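Side-chain contacts in NAD-dependent protein deacylase 2 (Archaeoglobus fulgidus, PDB 4TWJ), which uses NAD to remove acetyl groups from modified proteins, among them the chromatin protein Alba, whose DNA binding it thereby strengthens: residues A18-G23 with Y83-L88; N59-W64 with G145-C150; L105-G110 with V114-G119; D122-L127 with Y133-F138; Y157-P160 with G166-L169. All blocks are in the same frame, centred on the assembly; numbering follows the deposited sequence.

Contact 1: A18-G23 with Y83-L88; sequences AVVFTG and YAIAEL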
# COMPACT_ATOMS: atom_id res chain seq x y z
N ALA A 18 -7.23 -7.85 13.39
CA ALA A 18 -7.61 -7.22 12.13
C ALA A 18 -6.38 -6.77 11.34
O ALA A 18 -5.40 -6.29 11.90
CB ALA A 18 -8.53 -6.04 12.40
N VAL A 19 -6.45 -6.95 10.02
CA VAL A 19 -5.39 -6.54 9.10
C VAL A 19 -5.99 -5.62 8.04
O VAL A 19 -7.11 -5.85 7.58
CB VAL A 19 -4.75 -7.77 8.42
CG1 VAL A 19 -3.80 -7.36 7.30
CG2 VAL A 19 -4.03 -8.61 9.47
N VAL A 20 -5.26 -4.56 7.69
CA VAL A 20 -5.66 -3.65 6.62
C VAL A 20 -4.68 -3.77 5.46
O VAL A 20 -3.47 -3.85 5.68
CB VAL A 20 -5.74 -2.20 7.13
CG1 VAL A 20 -6.06 -1.25 5.98
CG2 VAL A 20 -6.79 -2.09 8.22
N PHE A 21 -5.22 -3.80 4.25
CA PHE A 21 -4.46 -3.99 3.01
C PHE A 21 -4.78 -2.81 2.10
O PHE A 21 -5.95 -2.57 1.80
CB PHE A 21 -4.88 -5.32 2.38
CG PHE A 21 -4.25 -5.63 1.05
CD1 PHE A 21 -3.18 -6.51 0.96
CD2 PHE A 21 -4.77 -5.08 -0.13
CE1 PHE A 21 -2.62 -6.82 -0.27
CE2 PHE A 21 -4.21 -5.39 -1.36
CZ PHE A 21 -3.13 -6.26 -1.42
N THR A 22 -3.76 -2.06 1.68
CA THR A 22 -4.00 -0.85 0.89
C THR A 22 -3.24 -0.80 -0.42
O THR A 22 -2.15 -1.37 -0.55
CB THR A 22 -3.67 0.42 1.70
OG1 THR A 22 -2.26 0.50 1.95
CG2 THR A 22 -4.43 0.42 3.02
N GLY A 23 -3.83 -0.10 -1.38
CA GLY A 23 -3.21 0.16 -2.68
C GLY A 23 -3.32 1.62 -3.05
O GLY A 23 -3.61 2.48 -2.20
N TYR A 83 -5.00 8.43 8.62
CA TYR A 83 -5.13 8.72 10.05
C TYR A 83 -6.11 7.77 10.73
O TYR A 83 -5.89 7.35 11.87
CB TYR A 83 -5.52 10.18 10.29
CG TYR A 83 -4.38 11.13 10.01
CD1 TYR A 83 -3.22 11.10 10.78
CD2 TYR A 83 -4.45 12.05 8.97
CE1 TYR A 83 -2.17 11.96 10.52
CE2 TYR A 83 -3.41 12.92 8.71
CZ TYR A 83 -2.27 12.87 9.49
OH TYR A 83 -1.22 13.72 9.24
N ALA A 84 -7.19 7.41 10.03
CA ALA A 84 -8.16 6.46 10.56
C ALA A 84 -7.52 5.09 10.79
O ALA A 84 -7.73 4.47 11.83
CB ALA A 84 -9.36 6.33 9.63
N ILE A 85 -6.74 4.64 9.82
CA ILE A 85 -6.05 3.35 9.93
C ILE A 85 -5.01 3.38 11.06
O ILE A 85 -4.87 2.41 11.80
CB ILE A 85 -5.42 2.95 8.57
CG1 ILE A 85 -6.53 2.63 7.57
CG2 ILE A 85 -4.50 1.74 8.73
CD1 ILE A 85 -6.08 2.60 6.13
N ALA A 86 -4.30 4.50 11.20
CA ALA A 86 -3.39 4.70 12.32
C ALA A 86 -4.14 4.63 13.66
O ALA A 86 -3.65 4.01 14.61
CB ALA A 86 -2.67 6.04 12.19
N GLU A 87 -5.32 5.23 13.72
CA GLU A 87 -6.12 5.23 14.95
C GLU A 87 -6.60 3.83 15.32
O GLU A 87 -6.61 3.46 16.50
CB GLU A 87 -7.30 6.21 14.82
CG GLU A 87 -8.20 6.32 16.05
CD GLU A 87 -7.49 6.79 17.31
OE1 GLU A 87 -6.37 7.34 17.22
OE2 GLU A 87 -8.06 6.62 18.40
N LEU A 88 -7.00 3.04 14.32
CA LEU A 88 -7.41 1.66 14.58
C LEU A 88 -6.27 0.80 15.14
O LEU A 88 -6.52 -0.12 15.91
CB LEU A 88 -7.99 1.01 13.31
CG LEU A 88 -9.36 1.54 12.87
CD1 LEU A 88 -9.70 1.06 11.47
CD2 LEU A 88 -10.44 1.16 13.86
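Val20 holds CG1 opposite its own backbone N (chi1 176°), and Ile85 runs out in an extended line from CA to CD1 (chi2 164°), so the two methyls meet at the middle of the contact. Ile85 CD1 lies 3.9 Å from Val20 CG1, the two side chains crossing at a slant. The same methyl of Ile85, CD1, also meets Thr22 CG2 at 4.1 Å, here tip to tip. One isoleucine end thus touches two strand residues that point the same way, Val20 and Thr22 being two apart in an extended strand. The CA atoms of Val20 and Ile85 are 7.8 Å apart, a gap that a beta-branched residue on the strand and the longer arm of isoleucine on the helix fill between them. Leu88, one turn further along helix 80-90, touches Val94 and Val243.

This is helix-on-sheet packing in the Rossmann-like domain of a sirtuin. Strand 18-22 is an inner strand of the parallel sheet, next to strand 94-99, and helix 80-90 covers both, since Ile85 also touches Val97. Just past the strand, Gly23 begins an NAD-binding loop, and its carbonyl O is bonded by Asn101.

Threonine suits the end of the strand because its two branches do different work. CG2 joins the apolar layer, while OG1 is hydrogen-bonded to Thr99 and His106. With apolar methyl contacts alone between helix and strand, the pairing is held by burial and shape, and the buried hydroxyl at its border finds its partners on strand 94-99 and helix 105-108, not on helix 80-90.

Contact 2: N59-W64 with G145-C150; sequences NPRAFW and GEIPRC. With ZN (zinc ion), chain C; ACT (acetate ion), chain D.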
# COMPACT_ATOMS: atom_id res chain seq x y z
N ASN A 59 15.84 2.44 -19.97
CA ASN A 59 15.75 3.89 -19.88
C ASN A 59 15.37 4.32 -18.46
O ASN A 59 14.19 4.54 -18.17
CB ASN A 59 14.74 4.43 -20.90
CG ASN A 59 14.70 5.95 -20.95
OD1 ASN A 59 15.44 6.64 -20.26
ND2 ASN A 59 13.79 6.48 -21.76
N PRO A 60 16.37 4.44 -17.57
CA PRO A 60 16.06 4.83 -16.20
C PRO A 60 15.53 6.26 -16.08
O PRO A 60 14.78 6.57 -15.15
CB PRO A 60 17.42 4.69 -15.49
CG PRO A 60 18.43 4.84 -16.58
CD PRO A 60 17.81 4.19 -17.77
N ARG A 61 15.89 7.12 -17.03
CA ARG A 61 15.38 8.49 -17.04
C ARG A 61 13.86 8.54 -17.22
O ARG A 61 13.18 9.35 -16.59
CB ARG A 61 16.08 9.31 -18.14
CG ARG A 61 15.78 10.80 -18.10
CD ARG A 61 16.73 11.54 -19.04
NE ARG A 61 16.56 12.99 -19.01
CZ ARG A 61 15.58 13.66 -19.62
NH1 ARG A 61 14.63 13.02 -20.30
NH2 ARG A 61 15.53 14.99 -19.53
N ALA A 62 13.32 7.65 -18.05
CA ALA A 62 11.86 7.56 -18.23
C ALA A 62 11.14 7.24 -16.92
O ALA A 62 10.11 7.83 -16.61
CB ALA A 62 11.51 6.52 -19.29
N PHE A 63 11.69 6.31 -16.14
CA PHE A 63 11.13 6.01 -14.83
C PHE A 63 11.09 7.26 -13.95
O PHE A 63 10.09 7.54 -13.29
CB PHE A 63 11.94 4.91 -14.12
CG PHE A 63 11.62 4.78 -12.66
CD1 PHE A 63 10.52 4.04 -12.25
CD2 PHE A 63 12.40 5.41 -11.70
CE1 PHE A 63 10.21 3.93 -10.91
CE2 PHE A 63 12.09 5.30 -10.36
CZ PHE A 63 11.00 4.56 -9.96
N TRP A 64 12.19 8.00 -13.93
CA TRP A 64 12.27 9.18 -13.08
C TRP A 64 11.36 10.33 -13.55
O TRP A 64 10.74 11.00 -12.73
CB TRP A 64 13.72 9.64 -12.92
CG TRP A 64 14.48 8.77 -11.97
CD1 TRP A 64 15.56 7.97 -12.24
CD2 TRP A 64 14.20 8.58 -10.58
NE1 TRP A 64 15.97 7.32 -11.10
CE2 TRP A 64 15.15 7.68 -10.07
CE3 TRP A 64 13.23 9.11 -9.72
CZ2 TRP A 64 15.15 7.28 -8.73
CZ3 TRP A 64 13.24 8.73 -8.40
CH2 TRP A 64 14.20 7.82 -7.91
N GLY A 145 12.99 18.80 -11.16
CA GLY A 145 13.04 18.06 -12.42
C GLY A 145 14.43 17.57 -12.80
O GLY A 145 14.66 17.19 -13.95
N GLU A 146 15.35 17.57 -11.84
CA GLU A 146 16.68 17.01 -12.07
C GLU A 146 16.66 15.57 -11.60
O GLU A 146 16.45 15.31 -10.42
CB GLU A 146 17.73 17.84 -11.35
CG GLU A 146 18.00 19.16 -12.05
CD GLU A 146 18.58 20.23 -11.15
OE1 GLU A 146 19.17 21.19 -11.69
OE2 GLU A 146 18.45 20.13 -9.91
N ILE A 147 16.86 14.63 -12.52
CA ILE A 147 16.73 13.21 -12.17
C ILE A 147 17.88 12.78 -11.27
O ILE A 147 18.99 13.30 -11.38
CB ILE A 147 16.65 12.28 -13.40
CG1 ILE A 147 17.95 12.30 -14.21
CG2 ILE A 147 15.45 12.64 -14.27
CD1 ILE A 147 18.13 11.09 -15.09
N PRO A 148 17.62 11.82 -10.37
CA PRO A 148 18.70 11.25 -9.58
C PRO A 148 19.83 10.72 -10.47
O PRO A 148 19.57 10.01 -11.44
CB PRO A 148 18.01 10.13 -8.81
CG PRO A 148 16.62 10.62 -8.64
CD PRO A 148 16.31 11.31 -9.93
N ARG A 149 21.05 11.10 -10.13
CA ARG A 149 22.26 10.61 -10.78
C ARG A 149 23.20 10.19 -9.67
O ARG A 149 23.19 10.80 -8.60
CB ARG A 149 22.93 11.72 -11.61
CG ARG A 149 22.14 12.20 -12.81
CD ARG A 149 22.27 11.28 -14.01
NE ARG A 149 23.65 11.17 -14.50
CZ ARG A 149 24.26 12.02 -15.32
NH1 ARG A 149 23.64 13.10 -15.80
NH2 ARG A 149 25.52 11.79 -15.68
N CYS A 150 24.00 9.16 -9.91
CA CYS A 150 24.97 8.74 -8.91
C CYS A 150 26.10 9.76 -8.82
O CYS A 150 26.75 10.06 -9.81
CB CYS A 150 25.55 7.39 -9.27
SG CYS A 150 26.73 6.76 -8.06
ZN ZN C . 27.40 4.83 -9.17
C ACT D . 18.95 7.29 -20.16
O ACT D . 17.92 6.83 -19.63
OXT ACT D . 18.90 8.20 -21.01
CH3 ACT D . 20.29 6.75 -19.74
O HOH W 1 18.71 7.37 -11.99
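Trp64 and Pro148 form the tight part of this contact. The proline ring lies over one face of the indole, its CG 3.5 Å from the centroid of the six-membered ring and only 7° off the ring normal, a clear CH-pi contact. On the opposite face sits Phe63 CE2, so the indole is sandwiched; proline, rigid and flat-sided, suits such a surface. The indole NE1 is hydrogen-bonded to Val158 O and makes a weak bond to a water that also lies 2.8 Å from Pro148 O. Beside the ring, Ile147 CG2 reaches Trp64 CB at 3.7 Å.

Toward solvent the fit relaxes. Ile147 CD1 meets the aliphatic part of Arg61, CG at 3.8 Å, the two chains crossing at about a right angle while the exposed guanidinium extends beyond. At the helix start, Asn59 is the N-cap, its OD1 taking a weak bond from Ala62 N, and an acetate, probably from the crystallisation liquor, receives a weak bond from Arg61 N.

Two residues past Pro148, Cys150 SG binds zinc at 2.3 Å, together with Cys126, Cys129 and Cys153. The contact joins a helix of the small domain's helical part to the zinc-binding module, as in other sirtuins.

Contact 3: L105-G110 with V114-G119; sequences LHQRAG and VLELHG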
# COMPACT_ATOMS: atom_id res chain seq x y z
N LEU A 105 3.12 7.00 3.40
CA LEU A 105 2.08 7.82 4.02
C LEU A 105 1.48 7.18 5.27
O LEU A 105 1.04 7.89 6.18
CB LEU A 105 0.97 8.15 3.02
CG LEU A 105 1.34 9.14 1.91
CD1 LEU A 105 0.21 9.27 0.91
CD2 LEU A 105 1.69 10.50 2.50
N HIS A 106 1.44 5.85 5.31
CA HIS A 106 0.96 5.16 6.51
C HIS A 106 1.83 5.50 7.72
O HIS A 106 1.32 5.88 8.77
CB HIS A 106 0.92 3.64 6.30
CG HIS A 106 -0.21 3.18 5.43
ND1 HIS A 106 -1.53 3.40 5.74
CD2 HIS A 106 -0.21 2.49 4.26
CE1 HIS A 106 -2.30 2.88 4.80
NE2 HIS A 106 -1.52 2.33 3.89
N GLN A 107 3.15 5.39 7.55
CA GLN A 107 4.10 5.67 8.63
C GLN A 107 4.05 7.14 9.05
O GLN A 107 4.13 7.45 10.24
CB GLN A 107 5.54 5.32 8.22
CG GLN A 107 5.79 3.85 7.96
CD GLN A 107 5.63 3.49 6.50
OE1 GLN A 107 4.62 3.83 5.88
NE2 GLN A 107 6.64 2.84 5.93
N ARG A 108 3.89 8.03 8.07
CA ARG A 108 3.81 9.47 8.34
C ARG A 108 2.50 9.86 9.05
O ARG A 108 2.43 10.91 9.68
CB ARG A 108 3.97 10.27 7.05
CG ARG A 108 5.37 10.21 6.47
CD ARG A 108 5.76 11.50 5.75
NE ARG A 108 4.99 11.71 4.53
CZ ARG A 108 5.12 12.76 3.73
NH1 ARG A 108 5.99 13.73 4.00
NH2 ARG A 108 4.37 12.86 2.64
N ALA A 109 1.49 9.00 8.94
CA ALA A 109 0.23 9.18 9.67
C ALA A 109 0.27 8.58 11.08
O ALA A 109 -0.69 8.74 11.84
CB ALA A 109 -0.92 8.57 8.88
N GLY A 110 1.35 7.87 11.42
CA GLY A 110 1.51 7.28 12.75
C GLY A 110 1.41 5.76 12.84
O GLY A 110 1.57 5.19 13.91
N VAL A 114 3.76 -1.58 9.61
CA VAL A 114 3.49 -1.43 8.18
C VAL A 114 4.39 -2.37 7.37
O VAL A 114 5.62 -2.31 7.47
CB VAL A 114 3.71 0.02 7.70
CG1 VAL A 114 3.45 0.16 6.21
CG2 VAL A 114 2.82 0.98 8.49
N LEU A 115 3.77 -3.24 6.58
CA LEU A 115 4.49 -4.16 5.70
C LEU A 115 4.46 -3.63 4.27
O LEU A 115 3.42 -3.66 3.60
CB LEU A 115 3.88 -5.56 5.79
CG LEU A 115 3.96 -6.21 7.17
CD1 LEU A 115 3.13 -7.49 7.22
CD2 LEU A 115 5.41 -6.50 7.55
N GLU A 116 5.61 -3.14 3.82
CA GLU A 116 5.74 -2.53 2.50
C GLU A 116 6.09 -3.59 1.45
O GLU A 116 7.26 -3.90 1.21
CB GLU A 116 6.80 -1.41 2.52
CG GLU A 116 6.38 -0.22 3.37
CD GLU A 116 7.44 0.86 3.45
OE1 GLU A 116 7.10 2.03 3.22
OE2 GLU A 116 8.61 0.52 3.74
N LEU A 117 5.05 -4.15 0.85
CA LEU A 117 5.20 -5.22 -0.13
C LEU A 117 6.09 -4.84 -1.30
O LEU A 117 6.80 -5.68 -1.83
CB LEU A 117 3.84 -5.65 -0.67
CG LEU A 117 2.87 -6.28 0.32
CD1 LEU A 117 1.55 -6.57 -0.40
CD2 LEU A 117 3.44 -7.54 0.94
N HIS A 118 6.03 -3.58 -1.70
CA HIS A 118 6.76 -3.12 -2.87
C HIS A 118 7.87 -2.14 -2.53
O HIS A 118 8.34 -1.39 -3.39
CB HIS A 118 5.78 -2.50 -3.87
CG HIS A 118 4.74 -3.46 -4.35
ND1 HIS A 118 3.45 -3.08 -4.64
CD2 HIS A 118 4.80 -4.79 -4.58
CE1 HIS A 118 2.76 -4.14 -5.03
NE2 HIS A 118 3.56 -5.19 -5.01
N GLY A 119 8.32 -2.18 -1.27
CA GLY A 119 9.39 -1.31 -0.80
C GLY A 119 8.95 0.14 -0.71
O GLY A 119 7.78 0.44 -0.51
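Gln107 leaves its helix beside Val114 and can be followed outward atom by atom. From CB, the next carbon, CG, stays beside the backbone N (chi1 -65°) and passes Val114 CG2 at 4.2 Å; the bend at chi2 (94°) then turns CD and the amide across the valine. Gln107 CD lies 4.0 Å from Val114 CG1, and OE1 rests near the same methyl. At the tip, Gln107 NE2 donates to Glu116 OE1 at 2.9 Å in a nearly straight bond, 161° at the hydrogen. The acceptor lies in the plane of the amide, yet the amide comes to the carboxylate from above its plane, the two flat groups being turned well apart.

Helix 105-108 and strand 114-116 are successive parts of a beta-alpha-beta unit that starts with strand 94-99, and Val114 is on an outer strand of the parallel sheet. A beta-branched residue suits that strand: its second methyl, CG2, packs against His106 CB at 3.9 Å. Gly110 closes the helix in a Schellman motif, its positive phi suiting glycine. A type I turn from Glu116 to Gly119 carries His118, the predicted proton acceptor, whose ND1 is bonded to Gln100 O and whose side chain packs on the peptide's modified side chain.

Contact 4: D122-L127 with Y133-F138; sequences DKLDCL and YDWSEF. With ZN (zinc ion), chain C.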
# COMPACT_ATOMS: atom_id res chain seq x y z
N ASP A 122 12.51 5.48 0.11
CA ASP A 122 13.40 5.91 1.20
C ASP A 122 14.89 5.69 0.94
O ASP A 122 15.71 6.54 1.27
CB ASP A 122 13.01 5.20 2.50
CG ASP A 122 13.58 5.87 3.73
OD1 ASP A 122 13.45 7.11 3.84
OD2 ASP A 122 14.15 5.16 4.58
N LYS A 123 15.23 4.53 0.38
CA LYS A 123 16.61 4.16 0.11
C LYS A 123 16.78 3.84 -1.37
O LYS A 123 15.84 3.37 -2.01
CB LYS A 123 17.02 2.95 0.95
CG LYS A 123 16.84 3.12 2.45
CD LYS A 123 17.84 4.10 3.06
CE LYS A 123 19.25 3.53 3.10
NZ LYS A 123 20.16 4.34 3.95
N LEU A 124 17.97 4.11 -1.91
CA LEU A 124 18.25 3.90 -3.33
C LEU A 124 19.66 3.36 -3.53
O LEU A 124 20.52 3.50 -2.65
CB LEU A 124 18.09 5.22 -4.10
CG LEU A 124 16.82 6.03 -3.83
CD1 LEU A 124 17.03 7.02 -2.69
CD2 LEU A 124 16.39 6.77 -5.09
N ASP A 125 19.88 2.74 -4.68
CA ASP A 125 21.18 2.16 -5.03
C ASP A 125 21.55 2.51 -6.47
O ASP A 125 20.70 2.48 -7.35
CB ASP A 125 21.12 0.64 -4.93
CG ASP A 125 20.77 0.16 -3.55
OD1 ASP A 125 21.67 0.07 -2.70
OD2 ASP A 125 19.58 -0.13 -3.31
N CYS A 126 22.83 2.80 -6.69
CA CYS A 126 23.34 2.89 -8.05
C CYS A 126 23.62 1.48 -8.57
O CYS A 126 24.40 0.74 -7.96
CB CYS A 126 24.62 3.71 -8.09
SG CYS A 126 25.42 3.73 -9.71
N LEU A 127 23.00 1.12 -9.69
CA LEU A 127 23.16 -0.23 -10.24
C LEU A 127 24.55 -0.50 -10.82
O LEU A 127 24.93 -1.66 -10.99
CB LEU A 127 22.11 -0.50 -11.32
CG LEU A 127 20.64 -0.35 -10.92
CD1 LEU A 127 19.75 -0.86 -12.05
CD2 LEU A 127 20.32 -1.09 -9.63
N TYR A 133 22.06 5.45 -1.21
CA TYR A 133 21.55 6.80 -0.97
C TYR A 133 20.29 6.79 -0.14
O TYR A 133 19.53 5.81 -0.14
CB TYR A 133 21.22 7.49 -2.30
CG TYR A 133 22.41 7.70 -3.18
CD1 TYR A 133 22.80 6.74 -4.11
CD2 TYR A 133 23.16 8.87 -3.10
CE1 TYR A 133 23.91 6.93 -4.92
CE2 TYR A 133 24.27 9.07 -3.90
CZ TYR A 133 24.64 8.10 -4.80
OH TYR A 133 25.75 8.31 -5.59
N ASP A 134 20.06 7.90 0.57
CA ASP A 134 18.77 8.21 1.16
C ASP A 134 18.03 9.15 0.22
O ASP A 134 18.65 9.99 -0.44
CB ASP A 134 18.95 8.91 2.51
CG ASP A 134 19.63 8.03 3.53
OD1 ASP A 134 20.55 8.53 4.21
OD2 ASP A 134 19.26 6.85 3.66
N TRP A 135 16.71 9.03 0.20
CA TRP A 135 15.86 9.89 -0.64
C TRP A 135 16.06 11.38 -0.35
O TRP A 135 15.96 12.20 -1.26
CB TRP A 135 14.39 9.50 -0.47
CG TRP A 135 13.44 10.30 -1.30
CD1 TRP A 135 12.38 11.03 -0.85
CD2 TRP A 135 13.46 10.45 -2.73
NE1 TRP A 135 11.73 11.62 -1.90
CE2 TRP A 135 12.37 11.28 -3.07
CE3 TRP A 135 14.28 9.96 -3.75
CZ2 TRP A 135 12.09 11.64 -4.39
CZ3 TRP A 135 13.99 10.31 -5.06
CH2 TRP A 135 12.91 11.15 -5.37
N SER A 136 16.34 11.71 0.90
CA SER A 136 16.63 13.09 1.31
C SER A 136 17.75 13.74 0.50
O SER A 136 17.81 14.97 0.40
CB SER A 136 16.98 13.15 2.80
OG SER A 136 18.16 12.42 3.07
N GLU A 137 18.64 12.93 -0.07
CA GLU A 137 19.76 13.42 -0.86
C GLU A 137 19.34 13.88 -2.26
O GLU A 137 20.02 14.69 -2.89
CB GLU A 137 20.86 12.36 -0.96
CG GLU A 137 21.33 11.85 0.39
CD GLU A 137 22.46 10.85 0.27
OE1 GLU A 137 23.56 11.28 -0.12
OE2 GLU A 137 22.26 9.66 0.55
N PHE A 138 18.22 13.35 -2.76
CA PHE A 138 17.77 13.62 -4.13
C PHE A 138 16.54 14.50 -4.22
O PHE A 138 16.27 15.07 -5.28
CB PHE A 138 17.44 12.30 -4.83
CG PHE A 138 18.63 11.45 -5.13
CD1 PHE A 138 19.62 11.91 -5.98
CD2 PHE A 138 18.74 10.17 -4.61
CE1 PHE A 138 20.72 11.13 -6.28
CE2 PHE A 138 19.84 9.38 -4.90
CZ PHE A 138 20.83 9.86 -5.73
ZN ZN C . 27.40 4.83 -9.17
O HOH W 2 16.47 7.21 4.07
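Leu124 is the bump of this contact, and the hollow is built by Tyr133, Trp135 and Phe138. Its CD1 pushes in beneath the bend of the chain, 3.5 Å from Trp135 N, and meets the edge of the Phe138 ring at CD2, 4.1 Å away. The other methyl, CD2, leans obliquely on Trp135 CE3. A forked leucine suits this hollow, one methyl against the Trp135 backbone and Phe138, the other against the indole. Phe138 CZ lies over one face of the Tyr133 ring, offset toward its rim.

The backbones form a beta hairpin beside the zinc site: Leu124 and Tyr133 are an antiparallel hydrogen-bonded pair, and Cys126, further along the first strand, binds zinc through SG. Tyr133 OH is bonded to Arg151 N in the loop that carries Cys150 and Cys153.

On the other face of the sheet, Lys123 folds back through bends at chi2 and chi3 (-70° and -72°), lying alongside Asp134. Lys123 NZ reaches Asp134 OD2 at 2.7 Å, a salt bridge that enters on the syn side. A water donates to that same OD2 and to Asp122 O, which also accepts from Trp135 N at 2.9 Å. Trp135 directs its indole away from the hairpin, against the modified side chain of the bound peptide.

Contact 5: Y157-P160 with G166-L169; sequences YVKP and GEPL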
# COMPACT_ATOMS: atom_id res chain seq x y z
N TYR A 157 21.67 5.28 -13.55
CA TYR A 157 20.94 4.12 -13.02
C TYR A 157 20.87 4.11 -11.49
O TYR A 157 21.34 3.17 -10.84
CB TYR A 157 21.56 2.82 -13.53
CG TYR A 157 21.31 2.59 -15.00
CD1 TYR A 157 22.14 3.16 -15.97
CD2 TYR A 157 20.23 1.84 -15.43
CE1 TYR A 157 21.91 2.95 -17.32
CE2 TYR A 157 19.99 1.63 -16.77
CZ TYR A 157 20.83 2.19 -17.71
OH TYR A 157 20.58 1.98 -19.05
N VAL A 158 20.27 5.15 -10.92
CA VAL A 158 19.96 5.19 -9.50
C VAL A 158 18.56 4.61 -9.33
O VAL A 158 17.57 5.23 -9.74
CB VAL A 158 20.01 6.61 -8.92
CG1 VAL A 158 19.62 6.60 -7.44
CG2 VAL A 158 21.40 7.21 -9.11
N LYS A 159 18.49 3.42 -8.74
CA LYS A 159 17.23 2.71 -8.59
C LYS A 159 16.75 2.78 -7.14
O LYS A 159 17.49 2.39 -6.23
CB LYS A 159 17.39 1.25 -9.00
CG LYS A 159 16.08 0.47 -9.07
CD LYS A 159 16.32 -1.02 -9.19
CE LYS A 159 15.00 -1.78 -9.22
NZ LYS A 159 14.38 -1.88 -7.87
N PRO A 160 15.51 3.25 -6.91
CA PRO A 160 15.01 3.21 -5.54
C PRO A 160 14.74 1.78 -5.12
O PRO A 160 14.51 0.92 -5.97
CB PRO A 160 13.71 4.01 -5.62
CG PRO A 160 13.25 3.83 -7.02
CD PRO A 160 14.47 3.66 -7.87
N GLY A 166 8.00 -6.99 -12.66
CA GLY A 166 9.00 -7.94 -13.12
C GLY A 166 10.05 -8.31 -12.09
O GLY A 166 10.91 -9.15 -12.38
N GLU A 167 9.99 -7.71 -10.90
CA GLU A 167 10.90 -8.05 -9.81
C GLU A 167 10.19 -8.86 -8.74
O GLU A 167 9.00 -8.67 -8.51
CB GLU A 167 11.47 -6.79 -9.16
CG GLU A 167 12.30 -5.92 -10.08
CD GLU A 167 13.11 -4.89 -9.33
OE1 GLU A 167 14.33 -5.10 -9.16
OE2 GLU A 167 12.53 -3.88 -8.89
N PRO A 168 10.92 -9.75 -8.05
CA PRO A 168 10.33 -10.45 -6.91
C PRO A 168 10.22 -9.52 -5.71
O PRO A 168 10.92 -8.51 -5.63
CB PRO A 168 11.34 -11.57 -6.63
CG PRO A 168 12.64 -11.00 -7.06
CD PRO A 168 12.34 -10.11 -8.24
N LEU A 169 9.33 -9.86 -4.77
CA LEU A 169 9.12 -9.02 -3.60
C LEU A 169 10.13 -9.38 -2.52
O LEU A 169 10.67 -10.49 -2.52
CB LEU A 169 7.71 -9.20 -3.05
CG LEU A 169 6.61 -8.39 -3.75
CD1 LEU A 169 6.47 -8.78 -5.22
CD2 LEU A 169 5.30 -8.57 -3.01
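Lys159 and Glu167 form a salt bridge between the zinc-module sheet, where Lys159 lies on edge strand 158-162, and the loop before helix 171-182, which borders the peptide site of this sirtuin. The loop segment opens with Gly166, whose positive phi of 92° suits glycine; its backbone, like that of Glu167, hydrogen-bonds the bound peptide.

Glu167 then turns its side chain to the strand. Extended beyond CG, it meets the lysine coming from the opposite direction. Lys159 NZ donates at 2.9 Å to Glu167 OE2, which offers its syn lone pair, the side of the other oxygen. Lys159 CE faces both oxygens of the carboxylate, 3.4 Å from Glu167 OE1. The lysine is straight until its last torsion (chi4 -76°), which swings NZ round so that it also bonds Val162 O and, weakly, Pro160 O. The two long side chains together span the 12.5 Å between the CA atoms of Lys159 and Glu167.

After Pro168, a rigid link leading out of the charged part, Leu169 turns to the peptide's modified side chain and to Pro198. Each charged end of the salt bridge has a second partner, and for the carboxylate it is the backbone N of Leu164, which donates to Glu167 OE2.

The five contacts fall into two clusters. Contacts 1 and 3, centres 10 Å apart, share the parallel sheet of the NAD-binding domain and are joined by Thr22 OG1 to His106 NE2 at 2.8 Å. Contacts 2, 4 and 5 lie in and around the zinc module: contacts 2 and 4 supply Cys150 and Cys126 to the same zinc, while Asp125 O and Lys159 N, 2.8 Å apart, link the hairpin of contact 4 to the strand of contact 5. Contacts 1 and 2 are centred 32 Å apart. Between the clusters lies the bound peptide, whose modified side chain is touched by Phe63, His118, Trp135 and Leu169, from contacts 2, 3, 4 and 5.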